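PDB 2FCK: ribosomal-protein-serine acetyltransferase, putative from Vibrio cholerae O1 biovar eltor, which probably acetylates the N-terminal serine or alanine of a protein substrate, possibly a ribosomal protein, as a member of the GNAT acetyltransferase family. Local coordinates for residues A[97-102]-A[133-138]; A[87-92]-A[120-125]; A[9-14]-A[76-81]; A[13-18]-A[115-120]. All coordinates share one frame; numbering follows the deposited sequence.

How the contacts relate
From the N terminus, segment 9-14, strand 10-11 and the hairpin loop after it, meets 76-81, so contact 3 closes a loop of about sixty residues. Contact 4 sets out from overlapping residues, sharing Q13 and R14, but reaches much further along the chain to helix 114-129. Contact 2 leaves from strand 83-93 within that longer loop and ends on the same helix beyond it, so the two cross. Contact 1, between strands 98-105 and 134-139, crosses both. Contacts 2 and 4 seat successive parts of one helix on the sheet, contact 1 joins the parallel strands flanking that helix in sequence, and contact 3 joins the N-terminal hairpin to the end of strand 71-77.

Contact 1. Residues A[97-102]-A[133-138]; sequences NMASLG and TRLEIV
M98, present as selenomethionine, and R134 lie side by side on one face of a parallel strand pair, the two strands joined through helix 114-129 in a beta-alpha-beta crossover of the GNAT fold. R134 can be followed outward. Its CB and CG pass the M98 chain, and its CD packs on M98 SE at 3.7 Å. The selenium sits at the edge of the guanidinium, near its plane. With CG anti to the backbone N (chi1 180°) and the chain extended to NE, the arginine runs out alongside E136 and grips it side-on, OE2 lying in the guanidinium plane. Both NE and NH2 donate to OE2, NH2 at 2.7 Å from E136 OE2, and they arrive from opposite faces of the carboxylate plane.

The backbones are joined by E136 N to A99 O at 2.9 Å and L101 N to E136 O at 2.8 Å. At the loop end T133 N bonds N97 O at 3.0 Å, while N97 ND2 reaches T133 OG1 at 2.9 Å. At the other end a water bridges L101 O and V138 N. On the opposite face A99, L101, L135 and I137 pack together, L101 and L135 against helix 114-129. E136 OE1 pairs with R164 and R134 NH2 with E158, opposite charges that probably keep the buried acid ionised, while the bond from R134 NH1 to P162 O of the second subunit carries the network across the dimer interface.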
loop_
_atom_site.group_PDB
_atom_site.type_symbol
_atom_site.label_atom_id
_atom_site.label_comp_id
_atom_site.label_asym_id
_atom_site.label_seq_id
_atom_site.Cartn_x
_atom_site.Cartn_y
_atom_site.Cartn_z
ATOM N N ASN A 97 3.950 -7.905 1.334
ATOM C CA ASN A 97 3.142 -8.987 1.884
ATOM C C ASN A 97 2.138 -8.470 2.903
ATOM O O ASN A 97 2.002 -9.033 3.986
ATOM C CB ASN A 97 4.025 -10.058 2.510
ATOM C CG ASN A 97 3.266 -11.364 2.726
ATOM O OD1 ASN A 97 2.392 -11.719 1.930
ATOM N ND2 ASN A 97 3.551 -12.047 3.833
HETATM N N MSE A 98 1.488 -7.357 2.555
HETATM C CA MSE A 98 0.708 -6.578 3.513
HETATM C C MSE A 98 -0.632 -6.259 2.869
HETATM O O MSE A 98 -0.744 -6.339 1.648
HETATM C CB MSE A 98 1.519 -5.246 3.732
HETATM C CG MSE A 98 0.861 -4.381 4.634
HETATM SE SE MSE A 98 2.041 -2.864 5.007
HETATM C CE MSE A 98 0.604 -1.847 5.162
ATOM N N ALA A 99 -1.641 -5.852 3.640
ATOM C CA ALA A 99 -2.848 -5.313 3.020
ATOM C C ALA A 99 -3.470 -4.231 3.908
ATOM O O ALA A 99 -3.128 -4.123 5.073
ATOM C CB ALA A 99 -3.921 -6.468 2.779
ATOM N N SER A 100 -4.396 -3.492 3.320
ATOM C CA SER A 100 -5.163 -2.391 3.947
ATOM C C SER A 100 -6.572 -2.837 4.238
ATOM O O SER A 100 -7.263 -3.321 3.341
ATOM C CB SER A 100 -5.263 -1.247 2.880
ATOM O OG SER A 100 -6.485 -0.500 3.032
ATOM N N LEU A 101 -7.012 -2.672 5.484
ATOM C CA LEU A 101 -8.386 -3.076 5.835
ATOM C C LEU A 101 -9.228 -1.854 6.175
ATOM O O LEU A 101 -8.721 -0.783 6.656
ATOM C CB LEU A 101 -8.386 -4.005 7.063
ATOM C CG LEU A 101 -7.571 -5.293 7.007
ATOM C CD1 LEU A 101 -7.960 -6.110 8.232
ATOM C CD2 LEU A 101 -7.779 -6.123 5.771
ATOM N N GLY A 102 -10.529 -2.005 5.940
ATOM C CA GLY A 102 -11.473 -0.989 6.347
ATOM C C GLY A 102 -12.720 -1.698 6.824
ATOM O O GLY A 102 -12.873 -2.906 6.626
ATOM N N THR A 133 1.722 -10.885 6.297
ATOM C CA THR A 133 2.486 -10.741 7.532
ATOM C C THR A 133 2.309 -9.375 8.211
ATOM O O THR A 133 2.914 -9.118 9.223
ATOM C CB THR A 133 4.017 -11.102 7.349
ATOM O OG1 THR A 133 4.518 -10.529 6.131
ATOM C CG2 THR A 133 4.195 -12.633 7.306
ATOM N N ARG A 134 1.454 -8.528 7.645
ATOM C CA ARG A 134 1.090 -7.260 8.253
ATOM C C ARG A 134 -0.208 -6.744 7.645
ATOM O O ARG A 134 -0.406 -6.815 6.424
ATOM C CB ARG A 134 2.192 -6.211 7.969
ATOM C CG ARG A 134 1.906 -4.821 8.558
ATOM C CD ARG A 134 3.154 -3.857 8.419
ATOM N NE ARG A 134 2.746 -2.450 8.650
ATOM C CZ ARG A 134 2.814 -1.805 9.817
ATOM N NH1 ARG A 134 3.335 -2.385 10.890
ATOM N NH2 ARG A 134 2.337 -0.576 9.925
ATOM N N LEU A 135 -1.071 -6.168 8.489
ATOM C CA LEU A 135 -2.265 -5.472 7.984
ATOM C C LEU A 135 -2.266 -4.055 8.571
ATOM O O LEU A 135 -1.891 -3.895 9.709
ATOM C CB LEU A 135 -3.536 -6.189 8.455
ATOM C CG LEU A 135 -3.654 -7.675 8.025
ATOM C CD1 LEU A 135 -4.851 -8.367 8.734
ATOM C CD2 LEU A 135 -3.804 -7.814 6.540
ATOM N N GLU A 136 -2.665 -3.078 7.774
ATOM C CA GLU A 136 -2.908 -1.703 8.263
ATOM C C GLU A 136 -4.419 -1.348 8.231
ATOM O O GLU A 136 -5.117 -1.619 7.231
ATOM C CB GLU A 136 -2.104 -0.724 7.439
ATOM C CG GLU A 136 -0.623 -0.808 7.893
ATOM C CD GLU A 136 0.302 0.176 7.170
ATOM O OE1 GLU A 136 -0.154 0.927 6.273
ATOM O OE2 GLU A 136 1.516 0.115 7.473
ATOM N N ILE A 137 -4.887 -0.724 9.304
ATOM C CA ILE A 137 -6.187 -0.058 9.398
ATOM C C ILE A 137 -5.964 1.439 9.481
ATOM O O ILE A 137 -5.066 1.826 10.226
ATOM C CB ILE A 137 -6.895 -0.545 10.632
ATOM C CG1 ILE A 137 -7.267 -2.023 10.439
ATOM C CG2 ILE A 137 -8.162 0.267 10.942
ATOM C CD1 ILE A 137 -7.545 -2.703 11.684
ATOM N N VAL A 138 -6.690 2.263 8.692
ATOM C CA VAL A 138 -6.576 3.727 8.772
ATOM C C VAL A 138 -7.907 4.248 9.297
ATOM O O VAL A 138 -8.933 3.995 8.678
ATOM C CB VAL A 138 -6.312 4.401 7.386
ATOM C CG1 VAL A 138 -6.129 5.929 7.545
ATOM C CG2 VAL A 138 -5.067 3.752 6.794
HETATM O O HOH W 1 -7.866 1.534 5.869
#

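Contact 2. Residues A[87-92]-A[120-125]; sequences VAINEF and TALILF
V87, I89 and L122 pack together where helix 114-129 lies against the central sheet, the helix-on-sheet layer of the GNAT fold. Helix segment 120-125 runs at 35° to strand 87-92, the axes 9.0 Å apart at closest approach, and the junction is held by apolar contact.

Contacts between aliphatic side chains centre on L122, whose CG stands anti to the backbone N (chi1 -178°) and whose two methyls fork over the strand. CD2 touches V87 CB at 4.0 Å, the valine and leucine running antiparallel alongside each other. CD1 takes the other direction and meets I89 CG1, also at 4.0 Å. L122 itself also touches F73 and L101, which sets it in the buried core between helix and sheet.

A second kind of contact is side chain on backbone. L122 CD2 rests on the main chain of A88, 3.6 Å from A88 C, because the methyl of A88 points away from the helix and the peptide itself forms the surface there.

The third is aliphatic against aromatic. One turn along the helix, F125 also points toward the strand, and its ring also meets that of F8, near the N terminus. The I89 side chain comes in nearly perpendicular to that of F125: I89 CD1 lies at the edge of the ring, near its plane, 4.0 Å from F125 CE2.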
loop_
_atom_site.group_PDB
_atom_site.type_symbol
_atom_site.label_atom_id
_atom_site.label_comp_id
_atom_site.label_asym_id
_atom_site.label_seq_id
_atom_site.Cartn_x
_atom_site.Cartn_y
_atom_site.Cartn_z
ATOM N N VAL A 87 -16.891 -5.313 6.256
ATOM C CA VAL A 87 -15.455 -5.362 6.509
ATOM C C VAL A 87 -14.810 -5.585 5.151
ATOM O O VAL A 87 -15.369 -6.307 4.303
ATOM C CB VAL A 87 -15.057 -6.481 7.533
ATOM C CG1 VAL A 87 -15.618 -6.153 8.965
ATOM C CG2 VAL A 87 -15.465 -7.908 7.022
ATOM N N ALA A 88 -13.675 -4.938 4.930
ATOM C CA ALA A 88 -13.069 -5.033 3.599
ATOM C C ALA A 88 -11.582 -5.153 3.620
ATOM O O ALA A 88 -10.926 -4.503 4.447
ATOM C CB ALA A 88 -13.462 -3.819 2.771
ATOM N N ILE A 89 -11.047 -5.884 2.636
ATOM C CA ILE A 89 -9.641 -5.677 2.252
ATOM C C ILE A 89 -9.691 -4.609 1.158
ATOM O O ILE A 89 -10.233 -4.843 0.055
ATOM C CB ILE A 89 -8.966 -6.949 1.682
ATOM C CG1 ILE A 89 -9.017 -8.104 2.689
ATOM C CG2 ILE A 89 -7.479 -6.658 1.353
ATOM C CD1 ILE A 89 -8.777 -9.482 2.097
ATOM N N ASN A 90 -9.177 -3.429 1.483
ATOM C CA ASN A 90 -9.261 -2.332 0.551
ATOM C C ASN A 90 -8.210 -2.403 -0.524
ATOM O O ASN A 90 -8.503 -2.036 -1.657
ATOM C CB ASN A 90 -9.088 -0.997 1.270
ATOM C CG ASN A 90 -10.228 -0.641 2.124
ATOM O OD1 ASN A 90 -11.379 -0.911 1.792
ATOM N ND2 ASN A 90 -9.929 0.023 3.251
ATOM N N GLU A 91 -6.976 -2.776 -0.160
ATOM C CA GLU A 91 -5.824 -2.817 -1.087
ATOM C C GLU A 91 -4.793 -3.831 -0.628
ATOM O O GLU A 91 -4.420 -3.851 0.556
ATOM C CB GLU A 91 -5.142 -1.433 -1.145
ATOM C CG GLU A 91 -3.759 -1.386 -1.852
ATOM C CD GLU A 91 -3.852 -0.987 -3.334
ATOM O OE1 GLU A 91 -3.098 -1.531 -4.194
ATOM O OE2 GLU A 91 -4.660 -0.061 -3.601
ATOM N N PHE A 92 -4.290 -4.621 -1.577
ATOM C CA PHE A 92 -3.171 -5.508 -1.308
ATOM C C PHE A 92 -1.866 -4.758 -1.623
ATOM O O PHE A 92 -1.795 -4.047 -2.609
ATOM C CB PHE A 92 -3.250 -6.764 -2.173
ATOM C CG PHE A 92 -4.385 -7.684 -1.757
ATOM C CD1 PHE A 92 -5.589 -7.684 -2.454
ATOM C CD2 PHE A 92 -4.216 -8.525 -0.673
ATOM C CE1 PHE A 92 -6.653 -8.563 -2.050
ATOM C CE2 PHE A 92 -5.278 -9.415 -0.279
ATOM C CZ PHE A 92 -6.461 -9.414 -0.993
ATOM N N THR A 120 -12.355 -9.727 13.188
ATOM C CA THR A 120 -11.409 -10.789 13.532
ATOM C C THR A 120 -11.432 -11.911 12.472
ATOM O O THR A 120 -10.370 -12.428 12.098
ATOM C CB THR A 120 -11.734 -11.374 14.937
ATOM O OG1 THR A 120 -11.494 -10.338 15.922
ATOM C CG2 THR A 120 -10.857 -12.602 15.256
ATOM N N ALA A 121 -12.627 -12.230 11.954
ATOM C CA ALA A 121 -12.745 -13.257 10.885
ATOM C C ALA A 121 -11.893 -12.845 9.681
ATOM O O ALA A 121 -11.109 -13.654 9.123
ATOM C CB ALA A 121 -14.212 -13.418 10.494
ATOM N N LEU A 122 -11.966 -11.547 9.358
ATOM C CA LEU A 122 -11.247 -11.078 8.175
ATOM C C LEU A 122 -9.739 -11.097 8.433
ATOM O O LEU A 122 -8.936 -11.485 7.581
ATOM C CB LEU A 122 -11.740 -9.678 7.782
ATOM C CG LEU A 122 -11.072 -9.117 6.511
ATOM C CD1 LEU A 122 -11.361 -10.029 5.299
ATOM C CD2 LEU A 122 -11.508 -7.659 6.225
ATOM N N ILE A 123 -9.330 -10.680 9.615
ATOM C CA ILE A 123 -7.918 -10.683 9.973
ATOM C C ILE A 123 -7.335 -12.114 9.935
ATOM O O ILE A 123 -6.249 -12.377 9.396
ATOM C CB ILE A 123 -7.787 -10.086 11.393
ATOM C CG1 ILE A 123 -8.047 -8.534 11.335
ATOM C CG2 ILE A 123 -6.358 -10.380 12.011
ATOM C CD1 ILE A 123 -8.279 -7.977 12.780
ATOM N N LEU A 124 -8.061 -13.058 10.508
ATOM C CA LEU A 124 -7.618 -14.453 10.475
ATOM C C LEU A 124 -7.527 -14.998 9.054
ATOM O O LEU A 124 -6.583 -15.711 8.728
ATOM C CB LEU A 124 -8.521 -15.345 11.326
ATOM C CG LEU A 124 -8.417 -15.025 12.817
ATOM C CD1 LEU A 124 -9.492 -15.858 13.602
ATOM C CD2 LEU A 124 -6.975 -15.206 13.365
ATOM N N PHE A 125 -8.489 -14.640 8.216
ATOM C CA PHE A 125 -8.424 -15.028 6.801
ATOM C C PHE A 125 -7.144 -14.495 6.164
ATOM O O PHE A 125 -6.411 -15.230 5.472
ATOM C CB PHE A 125 -9.687 -14.532 6.101
ATOM C CG PHE A 125 -9.621 -14.587 4.605
ATOM C CD1 PHE A 125 -9.739 -15.794 3.938
ATOM C CD2 PHE A 125 -9.460 -13.414 3.888
ATOM C CE1 PHE A 125 -9.688 -15.839 2.525
ATOM C CE2 PHE A 125 -9.384 -13.438 2.497
ATOM C CZ PHE A 125 -9.499 -14.653 1.829
#

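Contact 3. Residues A[9-14]-A[76-81]; sequences QIVTQR and FERQTQ
The loop of the N-terminal beta hairpin, which joins the antiparallel strands 10-11 and 15-18, receives R78 from the turn that follows strand 71-77. Strands 15-18 and 71-77 are antiparallel neighbours in the GNAT sheet, and the contact lies at its surface margin. The main-chain link is R78 N to R14 O, 2.8 Å long and fairly straight at 163°, with the donor tilted from the carbonyl plane.

Beyond this bond the R78 side chain lies across the hairpin loop. Its CG passes close to the same carbonyl, 3.3 Å from R14 O. The chain then bends at CG-CD (chi3 71°), which swings the guanidinium back over the loop. There NH1 faces two successive carbonyls. The bond from R78 NH1 to Q13 O is 3.1 Å, and the donor stands above the carbonyl plane instead of on a lone pair. The one to T12 O is weak and bent. One nitrogen thus spans the main chain of the hairpin loop, while the hydroxyl of T12 turns to E117 on helix 114-129.

V11 flanks the same cation. Its CG1, anti to the backbone N, lies over one guanidinium face toward the rim, 3.5 Å from R78 NE, and the valine stands nearly perpendicular to the arginine chain. A water extends the main-chain link, donating to R14 O at 2.7 Å and accepting from Q79 N.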
loop_
_atom_site.group_PDB
_atom_site.type_symbol
_atom_site.label_atom_id
_atom_site.label_comp_id
_atom_site.label_asym_id
_atom_site.label_seq_id
_atom_site.Cartn_x
_atom_site.Cartn_y
_atom_site.Cartn_z
ATOM N N GLN A 9 -17.545 -17.213 0.966
ATOM C CA GLN A 9 -18.042 -16.611 2.213
ATOM C C GLN A 9 -17.078 -16.921 3.358
ATOM O O GLN A 9 -16.422 -17.975 3.374
ATOM C CB GLN A 9 -19.422 -17.134 2.593
ATOM C CG GLN A 9 -20.353 -17.303 1.375
ATOM C CD GLN A 9 -21.758 -17.540 1.755
ATOM O OE1 GLN A 9 -22.036 -18.153 2.793
ATOM N NE2 GLN A 9 -22.688 -17.049 0.924
ATOM N N ILE A 10 -17.011 -16.006 4.320
ATOM C CA ILE A 10 -16.399 -16.332 5.593
ATOM C C ILE A 10 -17.549 -16.375 6.586
ATOM O O ILE A 10 -18.291 -15.405 6.716
ATOM C CB ILE A 10 -15.316 -15.269 6.001
ATOM C CG1 ILE A 10 -14.137 -15.196 5.025
ATOM C CG2 ILE A 10 -14.808 -15.578 7.430
ATOM C CD1 ILE A 10 -13.339 -13.869 5.226
ATOM N N VAL A 11 -17.730 -17.510 7.273
ATOM C CA VAL A 11 -18.870 -17.711 8.162
ATOM C C VAL A 11 -18.377 -17.953 9.584
ATOM O O VAL A 11 -17.492 -18.760 9.801
ATOM C CB VAL A 11 -19.750 -18.917 7.723
ATOM C CG1 VAL A 11 -20.985 -19.022 8.638
ATOM C CG2 VAL A 11 -20.116 -18.778 6.275
ATOM N N THR A 12 -18.947 -17.233 10.522
ATOM C CA THR A 12 -18.540 -17.345 11.917
ATOM C C THR A 12 -19.732 -17.910 12.690
ATOM O O THR A 12 -20.694 -18.331 12.094
ATOM C CB THR A 12 -18.154 -15.958 12.487
ATOM O OG1 THR A 12 -19.301 -15.107 12.478
ATOM C CG2 THR A 12 -17.001 -15.316 11.730
ATOM N N GLN A 13 -19.693 -17.906 14.022
ATOM C CA GLN A 13 -20.836 -18.446 14.777
ATOM C C GLN A 13 -22.148 -17.710 14.453
ATOM O O GLN A 13 -23.219 -18.336 14.224
ATOM C CB GLN A 13 -20.549 -18.370 16.288
ATOM C CG GLN A 13 -21.737 -18.889 17.080
ATOM C CD GLN A 13 -21.698 -18.528 18.551
ATOM O OE1 GLN A 13 -20.813 -17.824 19.020
ATOM N NE2 GLN A 13 -22.724 -18.967 19.277
ATOM N N ARG A 14 -22.067 -16.382 14.420
ATOM C CA ARG A 14 -23.275 -15.565 14.282
ATOM C C ARG A 14 -23.438 -14.824 12.946
ATOM O O ARG A 14 -24.534 -14.321 12.653
ATOM C CB ARG A 14 -23.363 -14.577 15.438
ATOM C CG ARG A 14 -23.392 -15.243 16.837
ATOM C CD ARG A 14 -23.454 -14.181 17.889
ATOM N NE ARG A 14 -22.230 -13.378 17.940
ATOM C CZ ARG A 14 -22.051 -12.348 18.761
ATOM N NH1 ARG A 14 -20.902 -11.674 18.758
ATOM N NH2 ARG A 14 -23.027 -12.008 19.623
ATOM N N PHE A 76 -23.566 -10.099 7.362
ATOM C CA PHE A 76 -24.959 -10.446 7.597
ATOM C C PHE A 76 -25.126 -11.323 8.835
ATOM O O PHE A 76 -24.399 -12.288 9.026
ATOM C CB PHE A 76 -25.522 -11.189 6.403
ATOM C CG PHE A 76 -25.558 -10.391 5.141
ATOM C CD1 PHE A 76 -24.447 -10.345 4.300
ATOM C CD2 PHE A 76 -26.721 -9.699 4.773
ATOM C CE1 PHE A 76 -24.489 -9.614 3.105
ATOM C CE2 PHE A 76 -26.763 -8.953 3.570
ATOM C CZ PHE A 76 -25.651 -8.911 2.739
ATOM N N GLU A 77 -26.135 -10.990 9.638
ATOM C CA GLU A 77 -26.497 -11.791 10.787
ATOM C C GLU A 77 -27.101 -13.080 10.245
ATOM O O GLU A 77 -27.976 -13.060 9.380
ATOM C CB GLU A 77 -27.496 -10.986 11.631
ATOM C CG GLU A 77 -27.880 -11.556 12.957
ATOM C CD GLU A 77 -28.682 -10.525 13.728
ATOM O OE1 GLU A 77 -29.670 -9.988 13.168
ATOM O OE2 GLU A 77 -28.304 -10.216 14.868
ATOM N N ARG A 78 -26.593 -14.215 10.709
ATOM C CA ARG A 78 -26.872 -15.471 10.055
ATOM C C ARG A 78 -28.352 -15.822 10.231
ATOM O O ARG A 78 -28.980 -16.252 9.297
ATOM C CB ARG A 78 -25.997 -16.597 10.607
ATOM C CG ARG A 78 -24.550 -16.540 10.186
ATOM C CD ARG A 78 -23.747 -17.681 10.773
ATOM N NE ARG A 78 -24.104 -18.953 10.133
ATOM C CZ ARG A 78 -23.751 -20.152 10.594
ATOM N NH1 ARG A 78 -23.077 -20.257 11.732
ATOM N NH2 ARG A 78 -24.113 -21.256 9.924
ATOM N N GLN A 79 -28.893 -15.581 11.416
ATOM C CA GLN A 79 -30.274 -16.019 11.682
ATOM C C GLN A 79 -31.278 -15.171 10.880
ATOM O O GLN A 79 -32.113 -15.700 10.155
ATOM C CB GLN A 79 -30.541 -16.001 13.191
ATOM C CG GLN A 79 -30.185 -17.348 13.853
ATOM C CD GLN A 79 -30.059 -17.283 15.374
ATOM O OE1 GLN A 79 -30.492 -16.308 16.016
ATOM N NE2 GLN A 79 -29.460 -18.329 15.962
ATOM N N THR A 80 -31.142 -13.854 10.963
ATOM C CA THR A 80 -32.104 -12.932 10.385
ATOM C C THR A 80 -31.775 -12.513 8.950
ATOM O O THR A 80 -32.627 -11.969 8.253
ATOM C CB THR A 80 -32.161 -11.673 11.236
ATOM O OG1 THR A 80 -30.859 -11.044 11.245
ATOM C CG2 THR A 80 -32.585 -12.009 12.673
ATOM N N GLN A 81 -30.528 -12.743 8.525
ATOM C CA GLN A 81 -29.984 -12.217 7.263
ATOM C C GLN A 81 -29.980 -10.673 7.175
ATOM O O GLN A 81 -29.945 -10.100 6.078
ATOM C CB GLN A 81 -30.614 -12.879 6.039
ATOM C CG GLN A 81 -30.035 -14.244 5.704
ATOM C CD GLN A 81 -28.639 -14.177 5.102
ATOM O OE1 GLN A 81 -27.654 -14.578 5.732
ATOM N NE2 GLN A 81 -28.548 -13.680 3.891
HETATM O O HOH W 2 -26.835 -14.951 13.907
#

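Contact 4. Residues A[13-18]-A[115-120]; sequences QRLQLR and GKEALT. With NO3 (nitrate ion), chain D.
Strand 15-18 crosses helix 115-120 at -43° with the axes 9.4 Å apart, and L15 and A118 come nearest, 7.0 Å between their CA atoms. E117 carries the polar half of the contact. With CG anti to its backbone N and the chain extended beyond, it reaches out to the hairpin loop. OE1 lies in the guanidinium plane of R14 and accepts NE on its syn lone pair (R14 NE to E117 OE1 2.7 Å) and NH1 nearly along its C-O axis. The planes of guanidinium and carboxylate are nearly coplanar. OE2 takes R14 N at 2.9 Å and also the hydroxyl of T12, so both oxygens are held and the group is fixed in rotation.

Further along the strand, L15 CD1 packs on A118 CB at 3.9 Å, and L17 CD2 lies 3.7 Å from A118 O.

A nitrate accepts from K116 N (K116 N to NO3 O3 2.8 Å) and from R152 NE, beside G115. This is consistent with the anion site at the start of this helix, where GNAT relatives hold the acetyl-CoA pyrophosphate.

L15 and A118 also meet V75 of strand 71-77, and L17 and A118 meet V87 of strand 83-93, wedging the helix against three neighbouring strands.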
loop_
_atom_site.group_PDB
_atom_site.type_symbol
_atom_site.label_atom_id
_atom_site.label_comp_id
_atom_site.label_asym_id
_atom_site.label_seq_id
_atom_site.Cartn_x
_atom_site.Cartn_y
_atom_site.Cartn_z
ATOM N N GLN A 13 -19.693 -17.906 14.022
ATOM C CA GLN A 13 -20.836 -18.446 14.777
ATOM C C GLN A 13 -22.148 -17.710 14.453
ATOM O O GLN A 13 -23.219 -18.336 14.224
ATOM C CB GLN A 13 -20.549 -18.370 16.288
ATOM C CG GLN A 13 -21.737 -18.889 17.080
ATOM C CD GLN A 13 -21.698 -18.528 18.551
ATOM O OE1 GLN A 13 -20.813 -17.824 19.020
ATOM N NE2 GLN A 13 -22.724 -18.967 19.277
ATOM N N ARG A 14 -22.067 -16.382 14.420
ATOM C CA ARG A 14 -23.275 -15.565 14.282
ATOM C C ARG A 14 -23.438 -14.824 12.946
ATOM O O ARG A 14 -24.534 -14.321 12.653
ATOM C CB ARG A 14 -23.363 -14.577 15.438
ATOM C CG ARG A 14 -23.392 -15.243 16.837
ATOM C CD ARG A 14 -23.454 -14.181 17.889
ATOM N NE ARG A 14 -22.230 -13.378 17.940
ATOM C CZ ARG A 14 -22.051 -12.348 18.761
ATOM N NH1 ARG A 14 -20.902 -11.674 18.758
ATOM N NH2 ARG A 14 -23.027 -12.008 19.623
ATOM N N LEU A 15 -22.369 -14.795 12.147
ATOM C CA LEU A 15 -22.260 -13.881 10.981
ATOM C C LEU A 15 -21.840 -14.567 9.692
ATOM O O LEU A 15 -21.148 -15.601 9.703
ATOM C CB LEU A 15 -21.286 -12.690 11.276
ATOM C CG LEU A 15 -21.533 -11.904 12.545
ATOM C CD1 LEU A 15 -20.360 -10.891 12.785
ATOM C CD2 LEU A 15 -22.931 -11.238 12.527
ATOM N N GLN A 16 -22.256 -13.964 8.577
ATOM C CA GLN A 16 -21.926 -14.463 7.260
ATOM C C GLN A 16 -21.342 -13.278 6.519
ATOM O O GLN A 16 -22.031 -12.264 6.342
ATOM C CB GLN A 16 -23.204 -14.952 6.569
ATOM C CG GLN A 16 -22.997 -15.446 5.186
ATOM C CD GLN A 16 -24.329 -15.620 4.466
ATOM O OE1 GLN A 16 -25.175 -14.709 4.457
ATOM N NE2 GLN A 16 -24.545 -16.809 3.926
ATOM N N LEU A 17 -20.086 -13.414 6.103
ATOM C CA LEU A 17 -19.368 -12.355 5.399
ATOM C C LEU A 17 -19.371 -12.762 3.920
ATOM O O LEU A 17 -18.824 -13.811 3.583
ATOM C CB LEU A 17 -17.908 -12.239 5.916
ATOM C CG LEU A 17 -17.691 -11.424 7.203
ATOM C CD1 LEU A 17 -18.452 -12.036 8.420
ATOM C CD2 LEU A 17 -16.199 -11.426 7.462
ATOM N N ARG A 18 -19.922 -11.919 3.044
ATOM C CA ARG A 18 -20.068 -12.270 1.623
ATOM C C ARG A 18 -20.337 -11.032 0.780
ATOM O O ARG A 18 -20.628 -9.953 1.313
ATOM C CB ARG A 18 -21.246 -13.248 1.456
ATOM C CG ARG A 18 -22.607 -12.733 2.007
ATOM C CD ARG A 18 -23.737 -13.588 1.442
ATOM N NE ARG A 18 -25.042 -13.240 1.985
ATOM C CZ ARG A 18 -25.838 -12.309 1.467
ATOM N NH1 ARG A 18 -25.420 -11.583 0.431
ATOM N NH2 ARG A 18 -27.029 -12.083 2.013
ATOM N N GLY A 115 -18.901 -6.379 15.475
ATOM C CA GLY A 115 -17.732 -5.756 14.831
ATOM C C GLY A 115 -16.445 -6.529 15.088
ATOM O O GLY A 115 -15.641 -6.789 14.173
ATOM N N LYS A 116 -16.278 -6.964 16.330
ATOM C CA LYS A 116 -15.093 -7.741 16.701
ATOM C C LYS A 116 -15.151 -9.127 16.006
ATOM O O LYS A 116 -14.136 -9.591 15.467
ATOM C CB LYS A 116 -15.001 -7.914 18.229
ATOM C CG LYS A 116 -13.690 -8.580 18.637
ATOM C CD LYS A 116 -13.613 -8.702 20.143
ATOM C CE LYS A 116 -12.380 -9.445 20.574
ATOM N NZ LYS A 116 -12.470 -9.574 22.065
ATOM N N GLU A 117 -16.318 -9.737 15.947
ATOM C CA GLU A 117 -16.437 -11.050 15.333
ATOM C C GLU A 117 -16.147 -10.960 13.812
ATOM O O GLU A 117 -15.392 -11.761 13.275
ATOM C CB GLU A 117 -17.850 -11.628 15.589
ATOM C CG GLU A 117 -18.059 -13.046 15.061
ATOM C CD GLU A 117 -19.400 -13.601 15.510
ATOM O OE1 GLU A 117 -19.895 -13.191 16.581
ATOM O OE2 GLU A 117 -19.983 -14.433 14.801
ATOM N N ALA A 118 -16.741 -9.988 13.120
ATOM C CA ALA A 118 -16.533 -9.841 11.682
ATOM C C ALA A 118 -15.073 -9.445 11.339
ATOM O O ALA A 118 -14.440 -10.006 10.431
ATOM C CB ALA A 118 -17.507 -8.790 11.138
ATOM N N LEU A 119 -14.546 -8.451 12.057
ATOM C CA LEU A 119 -13.212 -7.973 11.711
ATOM C C LEU A 119 -12.153 -9.019 12.061
ATOM O O LEU A 119 -11.195 -9.240 11.307
ATOM C CB LEU A 119 -12.927 -6.591 12.359
ATOM C CG LEU A 119 -11.606 -5.929 12.022
ATOM C CD1 LEU A 119 -11.545 -5.689 10.537
ATOM C CD2 LEU A 119 -11.506 -4.574 12.781
ATOM N N THR A 120 -12.355 -9.727 13.188
ATOM C CA THR A 120 -11.409 -10.789 13.532
ATOM C C THR A 120 -11.432 -11.911 12.472
ATOM O O THR A 120 -10.370 -12.428 12.098
ATOM C CB THR A 120 -11.734 -11.374 14.937
ATOM O OG1 THR A 120 -11.494 -10.338 15.922
ATOM C CG2 THR A 120 -10.857 -12.602 15.256
HETATM N N NO3 D . -17.564 -4.656 18.497
HETATM O O1 NO3 D . -17.958 -3.591 17.719
HETATM O O2 NO3 D . -16.679 -4.566 19.541
HETATM O O3 NO3 D . -18.028 -5.899 18.224
#